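Local coordinates for protein ferritin (Ulva pertusa, PDB 3VNX) that probably stores iron inside a 24-subunit protein shell, oxidising ferrous iron on the way in as ferritins of this class do, at residues N45-I50 and H91-Y96; Y96-K99 and R103-L106; Q143-I148 and D159-G164. One frame throughout, in Å; residues are numbered along the deposited sequence. Where two conformers were deposited one is given.

Contact 1 (N45-I50 and H91-Y96)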
loop_
_atom_site.group_PDB
_atom_site.type_symbol
_atom_site.label_atom_id
_atom_site.label_comp_id
_atom_site.label_asym_id
_atom_site.label_seq_id
_atom_site.Cartn_x
_atom_site.Cartn_y
_atom_site.Cartn_z
ATOM N N ASN A 45 0.973 55.757 9.886
ATOM C CA ASN A 45 0.700 56.137 8.504
ATOM C C ASN A 45 1.977 56.564 7.797
ATOM O O ASN A 45 2.224 56.208 6.640
ATOM C CB ASN A 45 -0.368 57.217 8.444
ATOM C CG ASN A 45 -1.756 56.645 8.604
ATOM O OD1 ASN A 45 -2.007 55.504 8.209
ATOM N ND2 ASN A 45 -2.664 57.419 9.192
ATOM N N GLU A 46 2.803 57.301 8.523
ATOM C CA GLU A 46 4.075 57.737 7.988
ATOM C C GLU A 46 4.913 56.509 7.587
ATOM O O GLU A 46 5.422 56.421 6.470
ATOM C CB GLU A 46 4.796 58.636 9.008
ATOM C CG GLU A 46 6.177 59.063 8.585
ATOM O OE1 GLU A 46 5.063 60.388 6.962
ATOM O OE2 GLU A 46 7.244 60.112 6.738
ATOM N N GLN A 47 5.030 55.556 8.502
ATOM C CA GLN A 47 5.853 54.373 8.280
ATOM C C GLN A 47 5.220 53.480 7.196
ATOM O O GLN A 47 5.916 52.885 6.372
ATOM C CB GLN A 47 6.073 53.628 9.609
ATOM C CG GLN A 47 7.019 52.428 9.528
ATOM C CD GLN A 47 8.394 52.786 9.000
ATOM O OE1 GLN A 47 8.926 53.860 9.286
ATOM N NE2 GLN A 47 8.985 51.875 8.237
ATOM N N ILE A 48 3.896 53.425 7.151
ATOM C CA ILE A 48 3.259 52.798 6.000
ATOM C C ILE A 48 3.798 53.409 4.703
ATOM O O ILE A 48 4.240 52.685 3.796
ATOM C CB ILE A 48 1.727 52.912 6.043
ATOM C CG1 ILE A 48 1.161 51.927 7.059
ATOM C CG2 ILE A 48 1.133 52.622 4.673
ATOM C CD1 ILE A 48 -0.166 52.329 7.642
ATOM N N ASN A 49 3.785 54.737 4.620
ATOM C CA ASN A 49 4.228 55.404 3.401
ATOM C C ASN A 49 5.690 55.121 3.088
ATOM O O ASN A 49 6.084 55.063 1.923
ATOM C CB ASN A 49 3.984 56.920 3.477
ATOM C CG ASN A 49 4.486 57.664 2.234
ATOM O OD1 ASN A 49 5.438 58.449 2.308
ATOM N ND2 ASN A 49 3.850 57.413 1.087
ATOM N N ILE A 50 6.495 54.945 4.133
ATOM C CA ILE A 50 7.921 54.681 3.958
ATOM C C ILE A 50 8.164 53.287 3.354
ATOM O O ILE A 50 9.013 53.115 2.468
ATOM C CB ILE A 50 8.669 54.855 5.291
ATOM C CG1 ILE A 50 8.523 56.300 5.775
ATOM C CG2 ILE A 50 10.143 54.464 5.154
ATOM C CD1 ILE A 50 9.373 56.651 6.960
ATOM N N HIS A 91 1.353 46.658 4.334
ATOM C CA HIS A 91 0.083 45.990 4.634
ATOM C C HIS A 91 -0.098 45.576 6.109
ATOM O O HIS A 91 -1.207 45.679 6.662
ATOM C CB HIS A 91 -0.102 44.770 3.727
ATOM C CG HIS A 91 -1.451 44.131 3.847
ATOM N ND1 HIS A 91 -2.592 44.697 3.319
ATOM C CD2 HIS A 91 -1.845 42.977 4.446
ATOM C CE1 HIS A 91 -3.630 43.918 3.581
ATOM N NE2 HIS A 91 -3.201 42.870 4.260
ATOM N N MET A 92 0.973 45.094 6.741
ATOM C CA MET A 92 0.932 44.686 8.150
ATOM C C MET A 92 0.722 45.918 9.038
ATOM O O MET A 92 0.023 45.869 10.068
ATOM C CB MET A 92 2.230 43.946 8.550
ATOM C CG MET A 92 2.477 42.605 7.829
ATOM S SD MET A 92 4.228 42.151 7.582
ATOM C CE MET A 92 4.743 41.662 9.231
ATOM N N LEU A 93 1.341 47.027 8.640
ATOM C CA LEU A 93 1.193 48.262 9.405
ATOM C C LEU A 93 -0.245 48.739 9.293
ATOM O O LEU A 93 -0.845 49.131 10.284
ATOM C CB LEU A 93 2.175 49.332 8.929
ATOM C CG LEU A 93 3.620 49.025 9.324
ATOM C CD1 LEU A 93 4.593 49.826 8.478
ATOM C CD2 LEU A 93 3.816 49.299 10.817
ATOM N N MET A 94 -0.802 48.659 8.090
ATOM C CA MET A 94 -2.187 49.059 7.868
ATOM C C MET A 94 -3.111 48.182 8.690
ATOM O O MET A 94 -4.064 48.661 9.322
ATOM C CB MET A 94 -2.524 48.985 6.378
ATOM C CG MET A 94 -1.596 49.857 5.531
ATOM S SD MET A 94 -1.624 49.525 3.764
ATOM C CE MET A 94 -3.343 49.912 3.377
ATOM N N ASP A 95 -2.808 46.893 8.700
ATOM C CA ASP A 95 -3.572 45.946 9.492
ATOM C C ASP A 95 -3.565 46.322 10.983
ATOM O O ASP A 95 -4.605 46.333 11.644
ATOM C CB ASP A 95 -3.018 44.544 9.280
ATOM C CG ASP A 95 -3.637 43.525 10.218
ATOM O OD1 ASP A 95 -4.867 43.296 10.136
ATOM O OD2 ASP A 95 -2.892 42.949 11.040
ATOM N N TYR A 96 -2.397 46.645 11.517
ATOM C CA TYR A 96 -2.348 47.056 12.913
ATOM C C TYR A 96 -3.147 48.338 13.125
ATOM O O TYR A 96 -3.842 48.477 14.139
ATOM C CB TYR A 96 -0.906 47.228 13.424
ATOM C CG TYR A 96 -0.842 47.243 14.936
ATOM C CD1 TYR A 96 -0.955 46.051 15.659
ATOM C CD2 TYR A 96 -0.705 48.451 15.654
ATOM C CE1 TYR A 96 -0.928 46.040 17.059
ATOM C CE2 TYR A 96 -0.673 48.451 17.063
ATOM C CZ TYR A 96 -0.783 47.239 17.755
ATOM O OH TYR A 96 -0.749 47.200 19.130
#
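I48 and L93 meet where the first two long helices of the subunit pass each other, with their CA atoms 6.0 Å apart. The segments 45-50 and 91-96 run nearly antiparallel (162°), their axes 9.1 Å apart at closest. The tightest spot is I48 CG1 against L93 CB, at 3.4 Å. The two side chains lie alongside and point opposite ways, each reaching alongside the other's backbone. I48 puts CG1 beside its own backbone N (chi1 -76°), which carries the CD1 end across to M94. There CD1 lies 3.6 Å from M94 CG, with the isoleucine and methionine chains at about a right angle. M94 also packs on V104, and on S63 of the second subunit.

The Q47 side is slacker. Only its aliphatic portion takes part, CG lying 3.7 Å from L93 CD1. The amide turns away along its own helix and toward helix 123-151, where NE2 is hydrogen-bonded to E51 OE1 and N138 OD1; a bound calcium ion lies about 5 Å from this side chain. L93 in turn is covered by F160 and L165 of helix 155-201, so that two other helices close on this leucine. On the far face of helix 73-99 the partly exposed H91 and D95 point away from this packing, and H91 ND1 is hydrogen-bonded to H59 NE2 of the second subunit.

Joined by carbon atoms alone, I48, L93 and M94 make this a hydrophobic seam of the ferritin four-helix bundle, held by shape and burial, while the Q47 amide is turned to E51 and N138, and H91 to the neighbouring subunit.

Contact 2 (Y96-K99 and R103-L106)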
loop_
_atom_site.group_PDB
_atom_site.type_symbol
_atom_site.label_atom_id
_atom_site.label_comp_id
_atom_site.label_asym_id
_atom_site.label_seq_id
_atom_site.Cartn_x
_atom_site.Cartn_y
_atom_site.Cartn_z
ATOM N N TYR A 96 -2.397 46.645 11.517
ATOM C CA TYR A 96 -2.348 47.056 12.913
ATOM C C TYR A 96 -3.147 48.338 13.125
ATOM O O TYR A 96 -3.842 48.477 14.139
ATOM C CB TYR A 96 -0.906 47.228 13.424
ATOM C CG TYR A 96 -0.842 47.243 14.936
ATOM C CD1 TYR A 96 -0.955 46.051 15.659
ATOM C CD2 TYR A 96 -0.705 48.451 15.654
ATOM C CE1 TYR A 96 -0.928 46.040 17.059
ATOM C CE2 TYR A 96 -0.673 48.451 17.063
ATOM C CZ TYR A 96 -0.783 47.239 17.755
ATOM O OH TYR A 96 -0.749 47.200 19.130
ATOM N N GLN A 97 -3.047 49.263 12.167
ATOM C CA GLN A 97 -3.727 50.550 12.269
ATOM C C GLN A 97 -5.218 50.357 12.533
ATOM O O GLN A 97 -5.758 50.876 13.513
ATOM C CB GLN A 97 -3.520 51.390 11.008
ATOM C CG GLN A 97 -4.100 52.794 11.109
ATOM C CD GLN A 97 -3.213 53.751 11.917
ATOM O OE1 GLN A 97 -3.159 53.680 13.154
ATOM N NE2 GLN A 97 -2.512 54.653 11.212
ATOM N N THR A 98 -5.877 49.595 11.664
ATOM C CA THR A 98 -7.309 49.369 11.815
ATOM C C THR A 98 -7.616 48.375 12.943
ATOM O O THR A 98 -8.707 48.377 13.521
ATOM C CB THR A 98 -7.941 48.941 10.493
ATOM O OG1 THR A 98 -7.095 47.979 9.854
ATOM C CG2 THR A 98 -8.086 50.162 9.579
ATOM N N LYS A 99 -6.641 47.536 13.263
ATOM C CA LYS A 99 -6.749 46.696 14.435
ATOM C C LYS A 99 -6.940 47.558 15.698
ATOM O O LYS A 99 -7.765 47.234 16.548
ATOM C CB LYS A 99 -5.523 45.780 14.564
ATOM C CG LYS A 99 -5.710 44.601 15.532
ATOM C CD LYS A 99 -4.506 43.641 15.537
ATOM C CE LYS A 99 -4.595 42.616 14.407
ATOM N NZ LYS A 99 -3.353 41.770 14.286
ATOM N N ARG A 103 -7.058 55.025 11.719
ATOM C CA ARG A 103 -7.434 55.000 10.308
ATOM C C ARG A 103 -6.240 55.165 9.368
ATOM O O ARG A 103 -5.384 56.028 9.566
ATOM C CB ARG A 103 -8.546 56.010 10.009
ATOM C CG ARG A 103 -9.688 55.855 10.990
ATOM C CD ARG A 103 -11.050 56.284 10.456
ATOM N NE ARG A 103 -12.091 55.922 11.426
ATOM C CZ ARG A 103 -13.065 56.734 11.836
ATOM N NH1 ARG A 103 -13.149 57.964 11.343
ATOM N NH2 ARG A 103 -13.962 56.316 12.734
ATOM N N VAL A 104 -6.185 54.305 8.357
ATOM C CA VAL A 104 -5.099 54.339 7.396
ATOM C C VAL A 104 -5.201 55.574 6.493
ATOM O O VAL A 104 -6.247 55.853 5.908
ATOM C CB VAL A 104 -5.098 53.053 6.526
ATOM C CG1 VAL A 104 -4.237 53.237 5.248
ATOM C CG2 VAL A 104 -4.651 51.841 7.354
ATOM N N GLU A 105 -4.116 56.327 6.391
ATOM C CA GLU A 105 -4.034 57.339 5.356
ATOM C C GLU A 105 -2.906 56.996 4.400
ATOM O O GLU A 105 -1.749 56.897 4.807
ATOM C CB GLU A 105 -3.781 58.720 5.943
ATOM C CG GLU A 105 -3.664 59.770 4.853
ATOM C CD GLU A 105 -3.175 61.104 5.360
ATOM O OE1 GLU A 105 -3.583 62.134 4.776
ATOM O OE2 GLU A 105 -2.383 61.122 6.328
ATOM N N LEU A 106 -3.242 56.811 3.131
ATOM C CA LEU A 106 -2.236 56.505 2.130
ATOM C C LEU A 106 -1.798 57.797 1.468
ATOM O O LEU A 106 -2.623 58.618 1.059
ATOM C CB LEU A 106 -2.775 55.519 1.083
ATOM C CG LEU A 106 -2.813 54.047 1.497
ATOM C CD1 LEU A 106 -3.316 53.174 0.358
ATOM C CD2 LEU A 106 -1.431 53.596 1.964
#
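The side-chain amide of Q97 has the backbone of R103 over one face. Q97 NE2 lies 3.6 Å from R103 O, with the oxygen well above the amide plane, and Q97 CG is 3.6 Å from R103 C, while the amide and the peptide group that follows R103 are tilted by about 40°. The two ends of the amide are engaged elsewhere: OE1 is hydrogen-bonded to Y36 OH, and NE2 to E41 O and N45 OD1. CG is anti to the backbone N (chi1 -175°) and the chain then bends at chi2, which turns the amide to meet all three. On the aliphatic part, V104 CG2 sits 3.9 Å from Q97 CB and more loosely, at 4.4 Å, from T98 CG2. Replacing Q97 by a leucine would probably leave Y36 OH and E41 O without the amide and take from N45 OD1 one of its two donors. The CB of R103 points away from the helix, and S63 of the second subunit packs on T98 and V104. The arrangement marks the start of the long crossover connection of the ferritin bundle, which leaves the end of helix 73-99 and leads to helix 123-151.

Contact 3 (Q143-I148 and D159-G164); sequences QALQAI and DFVEGG. With CA (calcium ion), chain B; CA (calcium ion), chain E.
Q146 and V161 bring their CA atoms to 6.3 Å where segments 143-148 and 159-164, of helix 123-151 and helix 155-201, run past each other at 156° with axes 9.6 Å apart at closest; the second segment has a wider pi-type turn at 162-164. V161 serves both neighbours by its two branches. CG1 lies 3.8 Å from Q146 CB, and CG2 meets L145 CD2 at 4.0 Å, the leucine and valine crossing obliquely. L145 extends further, onto A43, I44 and Q47 of helix 38-66. This is the antiparallel pairing of the last two long helices of the ferritin bundle, and at its outer side the contact becomes acidic. E162 takes the crowded position at chi1 (50°), between its backbone N and carbonyl carbon, and bends again at chi2. Its carboxylate thereby comes beside the end of Q146, with amide and carboxylate planes 16° apart. E162 OE1 binds one calcium ion at 2.8 Å, while D159 OD1, almost one turn earlier, binds another at 2.7 Å. An acidic pair so placed is consistent with the threefold channels of ferritin shells, through which metal ions enter. A155 of the third subunit packs on both Q146 and E162.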
loop_
_atom_site.group_PDB
_atom_site.type_symbol
_atom_site.label_atom_id
_atom_site.label_comp_id
_atom_site.label_asym_id
_atom_site.label_seq_id
_atom_site.Cartn_x
_atom_site.Cartn_y
_atom_site.Cartn_z
ATOM N N GLN A 143 13.204 52.684 14.266
ATOM C CA GLN A 143 13.588 53.111 15.609
ATOM C C GLN A 143 12.788 54.342 16.075
ATOM O O GLN A 143 12.242 54.375 17.187
ATOM C CB GLN A 143 15.091 53.380 15.669
ATOM C CG GLN A 143 15.933 52.129 15.940
ATOM C CD GLN A 143 17.402 52.352 15.657
ATOM O OE1 GLN A 143 17.778 53.335 15.018
ATOM N NE2 GLN A 143 18.242 51.438 16.126
ATOM N N ALA A 144 12.711 55.344 15.209
ATOM C CA ALA A 144 11.892 56.519 15.460
ATOM C C ALA A 144 10.426 56.153 15.709
ATOM O O ALA A 144 9.761 56.741 16.584
ATOM C CB ALA A 144 12.011 57.514 14.277
ATOM N N LEU A 145 9.910 55.188 14.946
ATOM C CA LEU A 145 8.501 54.818 15.097
ATOM C C LEU A 145 8.246 54.257 16.487
ATOM O O LEU A 145 7.228 54.555 17.118
ATOM C CB LEU A 145 8.030 53.829 14.021
ATOM C CG LEU A 145 6.662 53.183 14.301
ATOM C CD1 LEU A 145 5.581 54.209 14.546
ATOM C CD2 LEU A 145 6.235 52.238 13.185
ATOM N N GLN A 146 9.173 53.458 16.988
ATOM C CA GLN A 146 8.951 52.907 18.316
ATOM C C GLN A 146 9.154 53.991 19.389
ATOM O O GLN A 146 8.516 53.956 20.451
ATOM C CB GLN A 146 9.798 51.643 18.549
ATOM C CG GLN A 146 11.137 51.865 19.206
ATOM C CD GLN A 146 11.040 52.020 20.714
ATOM O OE1 GLN A 146 10.360 51.244 21.406
ATOM N NE2 GLN A 146 11.734 53.023 21.232
ATOM N N ALA A 147 10.014 54.967 19.096
ATOM C CA ALA A 147 10.252 56.071 20.029
ATOM C C ALA A 147 8.948 56.791 20.317
ATOM O O ALA A 147 8.620 57.066 21.481
ATOM C CB ALA A 147 11.278 57.045 19.478
ATOM N N ILE A 148 8.199 57.096 19.263
ATOM C CA ILE A 148 6.904 57.738 19.446
ATOM C C ILE A 148 5.970 56.848 20.265
ATOM O O ILE A 148 5.354 57.297 21.237
ATOM C CB ILE A 148 6.249 58.107 18.107
ATOM C CG1 ILE A 148 7.105 59.136 17.358
ATOM C CG2 ILE A 148 4.856 58.687 18.338
ATOM C CD1 ILE A 148 6.514 59.567 16.011
ATOM N N ASP A 159 5.502 46.660 21.561
ATOM C CA ASP A 159 5.703 45.230 21.397
ATOM C C ASP A 159 5.493 44.846 19.940
ATOM O O ASP A 159 6.287 44.099 19.357
ATOM C CB ASP A 159 4.744 44.453 22.299
ATOM C CG ASP A 159 4.888 42.946 22.146
ATOM O OD1 ASP A 159 5.966 42.404 22.486
ATOM O OD2 ASP A 159 3.915 42.303 21.684
ATOM N N PHE A 160 4.431 45.385 19.350
ATOM C CA PHE A 160 4.127 45.106 17.959
ATOM C C PHE A 160 5.256 45.530 17.040
ATOM O O PHE A 160 5.650 44.778 16.146
ATOM C CB PHE A 160 2.827 45.771 17.502
ATOM C CG PHE A 160 2.676 45.777 16.013
ATOM C CD1 PHE A 160 2.412 44.595 15.328
ATOM C CD2 PHE A 160 2.865 46.940 15.284
ATOM C CE1 PHE A 160 2.313 44.579 13.940
ATOM C CE2 PHE A 160 2.767 46.935 13.897
ATOM C CZ PHE A 160 2.491 45.753 13.226
ATOM N N VAL A 161 5.772 46.737 17.257
ATOM C CA VAL A 161 6.782 47.295 16.373
ATOM C C VAL A 161 8.115 46.589 16.544
ATOM O O VAL A 161 8.812 46.310 15.563
ATOM C CB VAL A 161 6.978 48.824 16.603
ATOM C CG1 VAL A 161 8.257 49.320 15.930
ATOM C CG2 VAL A 161 5.778 49.599 16.094
ATOM N N GLU A 162 8.479 46.296 17.785
ATOM C CA GLU A 162 9.837 45.810 18.029
ATOM C C GLU A 162 9.973 44.320 17.751
ATOM O O GLU A 162 10.998 43.865 17.242
ATOM C CB GLU A 162 10.344 46.197 19.429
ATOM C CG GLU A 162 9.390 45.870 20.542
ATOM C CD GLU A 162 9.461 46.853 21.701
ATOM O OE1 GLU A 162 8.856 46.544 22.746
ATOM O OE2 GLU A 162 10.104 47.923 21.574
ATOM N N GLY A 163 8.926 43.568 18.047
ATOM C CA GLY A 163 8.952 42.140 17.796
ATOM C C GLY A 163 8.749 41.813 16.331
ATOM O O GLY A 163 9.100 40.726 15.874
ATOM N N GLY A 164 8.173 42.752 15.588
ATOM C CA GLY A 164 7.895 42.529 14.184
ATOM C C GLY A 164 8.937 43.193 13.313
ATOM O O GLY A 164 10.092 42.761 13.292
HETATM CA CA CA B . 7.722 43.417 24.271
HETATM CA CA CA E . 7.730 46.939 25.324
#

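In the fold
Contacts 1 and 2 share Y96 and helix 73-99, and N45 bridges them with probable hydrogen bonds from ND2 to R103 O and from E105 N to OD1. Contact 1 lies nearest the centre of the subunit and is purely apolar where its helices meet. Contact 2, farther out, joins a helix end to a loop and packs a polar side chain against backbone. Contact 3 pairs the other two helices; apolar on its inner side, it turns to carboxylates and calcium on its outer one. Q47 touching L145, and Y96 stacked on F160, tie the two helix pairs into one bundle. Neighbouring subunits reach all three.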